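Local coordinates for carnitinyl-CoA dehydratase (Mycobacterium avium, PDB 3R0O), which probably catalyses the reversible dehydration of carnitinyl-CoA to crotonobetainyl-CoA, as a member of the crotonase (enoyl-CoA hydratase/isomerase) family, at residues E136-G141 with M178-A183; R147-G152 with E248-E253; V156-E161 with G233-K238. All coordinates share one frame; numbering follows the deposited sequence.

Contact 1 of 3, residues E136-G141 with M178-A183; sequences ESASFG and MTASDA
The carbonyl oxygen of F140 accepts from M178 N at 2.6 Å, and F140 N returns a bond to M178 O at 2.9 Å, closing the hydrogen-bonded pair of a two-residue antiparallel ladder in a small three-stranded sheet of the crotonase fold. Both bonds are nearly straight. S139 and T179 form the adjoining non-hydrogen-bonded pair, where S139 CA lies 3.4 Å from M178 O in a CA-H...O contact. T179 is also the N-cap of helix 180-186, its OG1 accepting from D182 N. Past the ladder, A180 N reaches A138 O in a weak bond bent to 134°, and a water joins E136 O to S181 N, so the loop before the strand is tied to the first turn of the helix. On the face opposite the S139 and T179 side chains, F140 carries its ring beside its own backbone N (chi1 -56°), with M178 O and A180 CA at the ring's edge. V114 of the central sheet and A126 of helix 121-128 also pack on that ring. A183 CB approaches it obliquely, 4.2 Å from F140 CD2.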
loop_
_atom_site.group_PDB
_atom_site.type_symbol
_atom_site.label_atom_id
_atom_site.label_comp_id
_atom_site.label_asym_id
_atom_site.label_seq_id
_atom_site.Cartn_x
_atom_site.Cartn_y
_atom_site.Cartn_z
ATOM N N GLU A 136 -18.917 -2.980 -17.310
ATOM C CA GLU A 136 -18.128 -4.072 -17.886
ATOM C C GLU A 136 -17.112 -3.595 -18.898
ATOM O O GLU A 136 -15.951 -4.019 -18.874
ATOM C CB GLU A 136 -19.056 -5.090 -18.568
ATOM C CG GLU A 136 -19.784 -6.029 -17.616
ATOM C CD GLU A 136 -18.865 -7.061 -16.962
ATOM O OE1 GLU A 136 -17.794 -7.350 -17.543
ATOM O OE2 GLU A 136 -19.204 -7.596 -15.876
ATOM N N SER A 137 -17.542 -2.694 -19.787
ATOM C CA SER A 137 -16.670 -2.274 -20.880
ATOM C C SER A 137 -15.765 -1.067 -20.546
ATOM O O SER A 137 -15.051 -0.579 -21.416
ATOM C CB SER A 137 -17.492 -2.040 -22.153
ATOM O OG SER A 137 -18.153 -0.799 -22.047
ATOM N N ALA A 138 -15.774 -0.604 -19.293
ATOM C CA ALA A 138 -14.881 0.500 -18.887
ATOM C C ALA A 138 -13.416 0.026 -18.842
ATOM O O ALA A 138 -13.125 -1.155 -18.683
ATOM C CB ALA A 138 -15.290 1.066 -17.551
ATOM N N SER A 139 -12.497 0.952 -19.004
ATOM C CA SER A 139 -11.088 0.637 -18.823
ATOM C C SER A 139 -10.407 1.869 -18.277
ATOM O O SER A 139 -10.914 2.991 -18.434
ATOM C CB SER A 139 -10.448 0.223 -20.136
ATOM O OG SER A 139 -10.581 1.268 -21.083
ATOM N N PHE A 140 -9.269 1.641 -17.629
ATOM C CA PHE A 140 -8.499 2.676 -16.983
ATOM C C PHE A 140 -7.076 2.630 -17.543
ATOM O O PHE A 140 -6.616 1.602 -18.044
ATOM C CB PHE A 140 -8.519 2.463 -15.461
ATOM C CG PHE A 140 -9.929 2.396 -14.878
ATOM C CD1 PHE A 140 -10.511 3.516 -14.311
ATOM C CD2 PHE A 140 -10.670 1.201 -14.923
ATOM C CE1 PHE A 140 -11.809 3.469 -13.786
ATOM C CE2 PHE A 140 -11.964 1.143 -14.431
ATOM C CZ PHE A 140 -12.540 2.278 -13.850
ATOM N N GLY A 141 -6.392 3.760 -17.482
ATOM C CA GLY A 141 -5.000 3.812 -17.857
ATOM C C GLY A 141 -4.499 5.243 -17.849
ATOM O O GLY A 141 -5.274 6.186 -17.726
ATOM N N MET A 178 -5.843 -0.862 -18.301
ATOM C CA MET A 178 -6.243 -1.972 -17.418
ATOM C C MET A 178 -7.759 -2.163 -17.570
ATOM O O MET A 178 -8.502 -1.179 -17.520
ATOM C CB MET A 178 -5.894 -1.681 -15.941
ATOM C CG MET A 178 -6.415 -2.766 -14.967
ATOM S SD MET A 178 -5.853 -2.494 -13.276
ATOM C CE MET A 178 -4.129 -3.037 -13.467
ATOM N N THR A 179 -8.228 -3.398 -17.771
ATOM C CA THR A 179 -9.671 -3.615 -17.880
ATOM C C THR A 179 -10.378 -3.400 -16.538
ATOM O O THR A 179 -9.750 -3.489 -15.456
ATOM C CB THR A 179 -9.997 -5.037 -18.318
ATOM O OG1 THR A 179 -9.566 -5.932 -17.296
ATOM C CG2 THR A 179 -9.331 -5.409 -19.688
ATOM N N ALA A 180 -11.684 -3.142 -16.590
ATOM C CA ALA A 180 -12.489 -3.010 -15.360
ATOM C C ALA A 180 -12.357 -4.244 -14.470
ATOM O O ALA A 180 -12.213 -4.130 -13.247
ATOM C CB ALA A 180 -13.966 -2.771 -15.699
ATOM N N SER A 181 -12.419 -5.415 -15.096
ATOM C CA SER A 181 -12.293 -6.695 -14.401
ATOM C C SER A 181 -10.956 -6.818 -13.653
ATOM O O SER A 181 -10.926 -7.223 -12.492
ATOM C CB SER A 181 -12.485 -7.846 -15.399
ATOM O OG SER A 181 -12.032 -9.055 -14.834
ATOM N N ASP A 182 -9.853 -6.446 -14.298
ATOM C CA ASP A 182 -8.556 -6.457 -13.613
ATOM C C ASP A 182 -8.486 -5.421 -12.504
ATOM O O ASP A 182 -7.928 -5.689 -11.418
ATOM C CB ASP A 182 -7.392 -6.281 -14.592
ATOM C CG ASP A 182 -7.032 -7.581 -15.304
ATOM O OD1 ASP A 182 -7.495 -8.654 -14.876
ATOM O OD2 ASP A 182 -6.287 -7.532 -16.290
ATOM N N ALA A 183 -9.086 -4.257 -12.732
ATOM C CA ALA A 183 -9.086 -3.198 -11.681
ATOM C C ALA A 183 -9.858 -3.635 -10.393
ATOM O O ALA A 183 -9.452 -3.304 -9.260
ATOM C CB ALA A 183 -9.655 -1.885 -12.242
HETATM O O HOH W 1 -13.628 -5.853 -17.776
#

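Contact 2 of 3, residues R147-G152 with E248-E253; sequences RGLIAG and ELLKSE
L249 meets the irregular loop 147-152 with its CD2 methyl, which lies 3.5 Å from I150 CG2 and 3.6 Å from the carbonyl carbon of L149. The contact sets the C-terminal part of helix 236-250, in the helical C-terminal part of this crotonase-fold chain, against the loop that leads into helix 155-162. No hydrogen bond crosses between the two segments, so the evidence for their association is the fit of aliphatic branches and 186 Å² of buried surface.

L249 contributes the largest share of that surface. Its CA-CB bond points toward the loop and CG is anti to the backbone N (chi1 -160°), a setting that brings CG and CD2 to the loop; CG itself stands 4.1 Å from G148 O. The methyl-methyl approach to I150 is tighter than ordinary van der Waals contact, a sign of close packing at this point. L149 is the second contributor. Its side chain and that of L250 cross at a slant where their CD2 methyls meet, L149 CD2 lying 3.7 Å from L250 CD2, at the more exposed margin of the contact. G148 has a positive phi of 83°, a backbone shape in which a CB would press on the carbonyl oxygen of R147.

A second subunit shares the same ground: its L215 packs on L249 and S252, its S220 lies on I150, and its S216 OG is hydrogen-bonded to L149 O. The contact is therefore part of a subunit interface as well as a join within the chain. Within 248-253 the backbone oxygen of L249 is gripped twice, by S252 N at 2.9 Å and by S252 OG. The serine oxygen also caps A255 N in helix 253-262, and the bond from S252 OG to L249 O measures 2.7 Å.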
loop_
_atom_site.group_PDB
_atom_site.type_symbol
_atom_site.label_atom_id
_atom_site.label_comp_id
_atom_site.label_asym_id
_atom_site.label_seq_id
_atom_site.Cartn_x
_atom_site.Cartn_y
_atom_site.Cartn_z
ATOM N N ARG A 147 2.223 9.905 -25.382
ATOM C CA ARG A 147 1.946 11.201 -26.016
ATOM C C ARG A 147 3.051 12.249 -25.769
ATOM O O ARG A 147 2.980 13.384 -26.278
ATOM C CB ARG A 147 0.559 11.741 -25.570
ATOM N N GLY A 148 4.082 11.881 -25.012
ATOM C CA GLY A 148 5.155 12.824 -24.711
ATOM C C GLY A 148 4.902 13.775 -23.555
ATOM O O GLY A 148 5.678 14.708 -23.339
ATOM N N LEU A 149 3.831 13.550 -22.800
ATOM C CA LEU A 149 3.598 14.290 -21.535
ATOM C C LEU A 149 3.618 13.318 -20.329
ATOM O O LEU A 149 4.192 12.221 -20.441
ATOM C CB LEU A 149 2.281 15.056 -21.622
ATOM C CG LEU A 149 2.177 15.899 -22.904
ATOM C CD1 LEU A 149 0.723 15.990 -23.466
ATOM C CD2 LEU A 149 2.841 17.266 -22.707
ATOM N N ILE A 150 3.016 13.710 -19.197
ATOM C CA ILE A 150 2.792 12.810 -18.059
ATOM C C ILE A 150 1.378 13.027 -17.468
ATOM O O ILE A 150 0.739 14.044 -17.723
ATOM C CB ILE A 150 3.844 12.974 -16.913
ATOM C CG1 ILE A 150 3.787 14.373 -16.303
ATOM C CG2 ILE A 150 5.276 12.638 -17.365
ATOM C CD1 ILE A 150 4.640 14.489 -15.015
ATOM N N ALA A 151 0.912 12.079 -16.671
ATOM C CA ALA A 151 -0.349 12.244 -15.965
ATOM C C ALA A 151 -0.136 13.247 -14.832
ATOM O O ALA A 151 0.242 12.873 -13.703
ATOM C CB ALA A 151 -0.850 10.900 -15.442
ATOM N N GLY A 152 -0.367 14.519 -15.152
ATOM C CA GLY A 152 -0.142 15.633 -14.222
ATOM C C GLY A 152 -1.307 16.050 -13.323
ATOM O O GLY A 152 -1.201 17.030 -12.587
ATOM N N GLU A 248 9.002 21.380 -16.738
ATOM C CA GLU A 248 10.253 21.103 -17.424
ATOM C C GLU A 248 9.995 20.282 -18.685
ATOM O O GLU A 248 10.554 20.569 -19.748
ATOM C CB GLU A 248 11.222 20.397 -16.488
ATOM C CG GLU A 248 12.635 20.154 -17.047
ATOM C CD GLU A 248 13.451 21.432 -17.277
ATOM O OE1 GLU A 248 13.029 22.534 -16.850
ATOM O OE2 GLU A 248 14.527 21.316 -17.898
ATOM N N LEU A 249 9.118 19.287 -18.566
ATOM C CA LEU A 249 8.809 18.380 -19.668
ATOM C C LEU A 249 8.335 19.129 -20.915
ATOM O O LEU A 249 8.797 18.832 -22.019
ATOM C CB LEU A 249 7.760 17.361 -19.237
ATOM C CG LEU A 249 7.642 16.078 -20.066
ATOM C CD1 LEU A 249 8.982 15.384 -20.275
ATOM C CD2 LEU A 249 6.645 15.123 -19.401
ATOM N N LEU A 250 7.433 20.099 -20.717
ATOM C CA LEU A 250 6.894 20.967 -21.782
ATOM C C LEU A 250 7.909 21.770 -22.600
ATOM O O LEU A 250 7.627 22.145 -23.735
ATOM C CB LEU A 250 5.877 21.952 -21.218
ATOM C CG LEU A 250 4.579 21.384 -20.685
ATOM C CD1 LEU A 250 3.787 22.527 -20.059
ATOM C CD2 LEU A 250 3.791 20.681 -21.792
ATOM N N LYS A 251 9.066 22.054 -22.017
ATOM C CA LYS A 251 10.182 22.642 -22.756
ATOM C C LYS A 251 10.728 21.710 -23.848
ATOM O O LYS A 251 11.412 22.175 -24.758
ATOM C CB LYS A 251 11.339 22.983 -21.809
ATOM C CG LYS A 251 10.983 23.909 -20.678
ATOM C CD LYS A 251 12.223 24.273 -19.903
ATOM C CE LYS A 251 12.151 25.716 -19.428
ATOM N NZ LYS A 251 10.827 26.057 -18.850
ATOM N N SER A 252 10.455 20.405 -23.752
ATOM C CA SER A 252 11.078 19.431 -24.660
ATOM C C SER A 252 10.451 19.412 -26.058
ATOM O O SER A 252 9.264 19.724 -26.225
ATOM C CB SER A 252 11.087 18.019 -24.051
ATOM O OG SER A 252 9.794 17.442 -24.059
ATOM N N GLU A 253 11.260 19.050 -27.056
ATOM C CA GLU A 253 10.766 18.841 -28.423
ATOM C C GLU A 253 9.814 17.644 -28.492
ATOM O O GLU A 253 8.859 17.654 -29.268
ATOM C CB GLU A 253 11.928 18.610 -29.398
ATOM C CG GLU A 253 12.935 19.763 -29.559
ATOM C CD GLU A 253 14.151 19.347 -30.404
ATOM O OE1 GLU A 253 13.943 18.742 -31.482
ATOM O OE2 GLU A 253 15.314 19.609 -30.002
#

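Contact 3 of 3, residues V156-E161 with G233-K238; sequences VFRIVE and GAEEPK
K238 runs across the face of F157 and on to E161, linking an aromatic contact to a salt bridge where the N-terminal part of helix 236-250 lies alongside helix 155-162. Its CB sits 3.5 Å from the centroid of the F157 ring, only 8° off the ring normal, a CH-pi contact over the middle of one face. Beyond CB the chain is extended, and CD still touches the ring, 3.7 Å from F157 CD1. The tip NZ then meets E161 OE2 at 2.8 Å, the glutamate reaching in from the opposite direction; NZ also donates to a water that in turn donates to F157 O.

Three residues earlier in the chain, E235 comes to the edge of the same ring, its OE2 3.5 Å from F157 CE1 and its carboxylate turned 88° from the ring plane. This carboxylate is held by R158 in a side-on, two-nitrogen grip: NE binds OE2 at 2.9 Å and NH2 binds OE1 at 2.8 Å. Both bonds are practically straight and lie close to the guanidinium plane, though they meet the syn sides of the oxygens somewhat out of the carboxylate plane. R158 NH1 bonds in addition to V102 O, which gives the guanidinium a further anchor. W239 adds an edge-to-face partner for F157, and V223 of the second subunit packs on that phenylalanine too.

The like-charged E161 OE1 and E235 OE2 are 4.4 Å apart, but each carboxylate has its own cationic partner, and R165 of the third subunit adds a long, weak ion pair to E161 OE1. These cations would be expected to offset the repulsion and favour the ionised form of both glutamates.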
loop_
_atom_site.group_PDB
_atom_site.type_symbol
_atom_site.label_atom_id
_atom_site.label_comp_id
_atom_site.label_asym_id
_atom_site.label_seq_id
_atom_site.Cartn_x
_atom_site.Cartn_y
_atom_site.Cartn_z
ATOM N N VAL A 156 0.072 9.845 -11.543
ATOM C CA VAL A 156 1.288 9.067 -11.304
ATOM C C VAL A 156 1.465 8.749 -9.814
ATOM O O VAL A 156 1.741 7.612 -9.444
ATOM C CB VAL A 156 2.541 9.752 -11.869
ATOM C CG1 VAL A 156 3.786 8.944 -11.517
ATOM C CG2 VAL A 156 2.428 9.869 -13.388
ATOM N N PHE A 157 1.313 9.745 -8.952
ATOM C CA PHE A 157 1.544 9.463 -7.551
ATOM C C PHE A 157 0.362 8.786 -6.855
ATOM O O PHE A 157 0.546 8.148 -5.816
ATOM C CB PHE A 157 2.087 10.693 -6.780
ATOM C CG PHE A 157 1.139 11.865 -6.707
ATOM C CD1 PHE A 157 0.147 11.910 -5.734
ATOM C CD2 PHE A 157 1.295 12.954 -7.572
ATOM C CE1 PHE A 157 -0.711 13.020 -5.632
ATOM C CE2 PHE A 157 0.452 14.076 -7.492
ATOM C CZ PHE A 157 -0.552 14.112 -6.514
ATOM N N ARG A 158 -0.847 8.914 -7.414
ATOM C CA ARG A 158 -1.995 8.238 -6.796
ATOM C C ARG A 158 -2.121 6.783 -7.231
ATOM O O ARG A 158 -2.434 5.937 -6.405
ATOM C CB ARG A 158 -3.305 9.008 -6.992
ATOM C CG ARG A 158 -3.332 10.340 -6.187
ATOM C CD ARG A 158 -4.600 11.170 -6.454
ATOM N NE ARG A 158 -4.725 12.263 -5.482
ATOM C CZ ARG A 158 -5.559 13.293 -5.614
ATOM N NH1 ARG A 158 -6.296 13.406 -6.712
ATOM N NH2 ARG A 158 -5.626 14.221 -4.668
ATOM N N ILE A 159 -1.859 6.481 -8.503
ATOM C CA ILE A 159 -1.910 5.084 -8.943
ATOM C C ILE A 159 -0.983 4.161 -8.133
ATOM O O ILE A 159 -1.396 3.054 -7.818
ATOM C CB ILE A 159 -1.710 4.902 -10.488
ATOM C CG1 ILE A 159 -2.204 3.519 -10.955
ATOM C CG2 ILE A 159 -0.247 5.093 -10.901
ATOM C CD1 ILE A 159 -3.685 3.320 -10.937
ATOM N N VAL A 160 0.223 4.619 -7.758
ATOM C CA VAL A 160 1.165 3.778 -6.997
ATOM C C VAL A 160 0.656 3.475 -5.579
ATOM O O VAL A 160 1.122 2.550 -4.925
ATOM C CB VAL A 160 2.644 4.315 -6.986
ATOM C CG1 VAL A 160 3.250 4.335 -8.393
ATOM C CG2 VAL A 160 2.753 5.704 -6.398
ATOM N N GLU A 161 -0.329 4.255 -5.133
ATOM C CA GLU A 161 -0.912 4.045 -3.835
ATOM C C GLU A 161 -2.141 3.162 -3.900
ATOM O O GLU A 161 -2.526 2.588 -2.885
ATOM C CB GLU A 161 -1.343 5.383 -3.245
ATOM C CG GLU A 161 -0.191 6.289 -2.907
ATOM C CD GLU A 161 -0.659 7.521 -2.183
ATOM O OE1 GLU A 161 -1.691 8.088 -2.617
ATOM O OE2 GLU A 161 0.015 7.930 -1.201
ATOM N N GLY A 233 -1.939 17.095 3.717
ATOM C CA GLY A 233 -0.573 17.588 3.873
ATOM C C GLY A 233 0.457 16.762 3.119
ATOM O O GLY A 233 1.302 17.310 2.407
ATOM N N ALA A 234 0.380 15.444 3.267
ATOM C CA ALA A 234 1.318 14.531 2.632
ATOM C C ALA A 234 1.256 14.545 1.110
ATOM O O ALA A 234 2.230 14.167 0.464
ATOM C CB ALA A 234 1.084 13.070 3.174
ATOM N N GLU A 235 0.129 14.969 0.519
ATOM C CA GLU A 235 0.054 15.065 -0.951
ATOM C C GLU A 235 0.649 16.335 -1.571
ATOM O O GLU A 235 1.063 16.318 -2.728
ATOM C CB GLU A 235 -1.374 14.872 -1.492
ATOM C CG GLU A 235 -1.728 13.438 -1.667
ATOM C CD GLU A 235 -2.982 13.232 -2.470
ATOM O OE1 GLU A 235 -3.902 14.086 -2.431
ATOM O OE2 GLU A 235 -3.051 12.198 -3.140
ATOM N N GLU A 236 0.652 17.432 -0.822
ATOM C CA GLU A 236 1.123 18.704 -1.341
ATOM C C GLU A 236 2.542 18.620 -1.949
ATOM O O GLU A 236 2.772 19.183 -3.018
ATOM C CB GLU A 236 1.027 19.806 -0.257
ATOM C CG GLU A 236 -0.417 20.160 0.124
ATOM C CD GLU A 236 -1.221 20.711 -1.061
ATOM O OE1 GLU A 236 -0.939 21.815 -1.532
ATOM O OE2 GLU A 236 -2.137 20.038 -1.535
ATOM N N PRO A 237 3.496 17.897 -1.296
ATOM C CA PRO A 237 4.792 17.806 -1.984
ATOM C C PRO A 237 4.712 16.976 -3.259
ATOM O O PRO A 237 5.505 17.182 -4.185
ATOM C CB PRO A 237 5.723 17.139 -0.939
ATOM C CG PRO A 237 5.066 17.390 0.378
ATOM C CD PRO A 237 3.572 17.351 0.072
ATOM N N LYS A 238 3.758 16.063 -3.338
ATOM C CA LYS A 238 3.608 15.286 -4.560
ATOM C C LYS A 238 3.088 16.150 -5.728
ATOM O O LYS A 238 3.568 16.035 -6.868
ATOM C CB LYS A 238 2.740 14.060 -4.288
ATOM C CG LYS A 238 3.309 13.186 -3.128
ATOM C CD LYS A 238 2.327 12.067 -2.763
ATOM C CE LYS A 238 2.866 11.118 -1.699
ATOM N NZ LYS A 238 1.967 9.944 -1.633
HETATM O O HOH W 2 2.490 8.454 -3.930
#

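How the contacts relate
From the N terminus, 136-141 comes first, then 147-152 and 156-161, all within about 25 residues; their partners follow as 178-183, 233-238 and 248-253, so the last two come in reverse order. Contact 1 closes the shortest loop, of 36 residues, returning the chain at 178-183. Contacts 2 and 3 open inside that loop and close beyond it, so both cross contact 1, while contact 3 is nested within contact 2. Contact 1 pairs strands 139-141 and 178-179 of the small sheet and brings in helix 180-186. The other two fasten opposite ends of helix 236-250 to the loop and helix that follow strand 139-141; they touch through A151 O and V156 CG2, and both adjoin the second subunit.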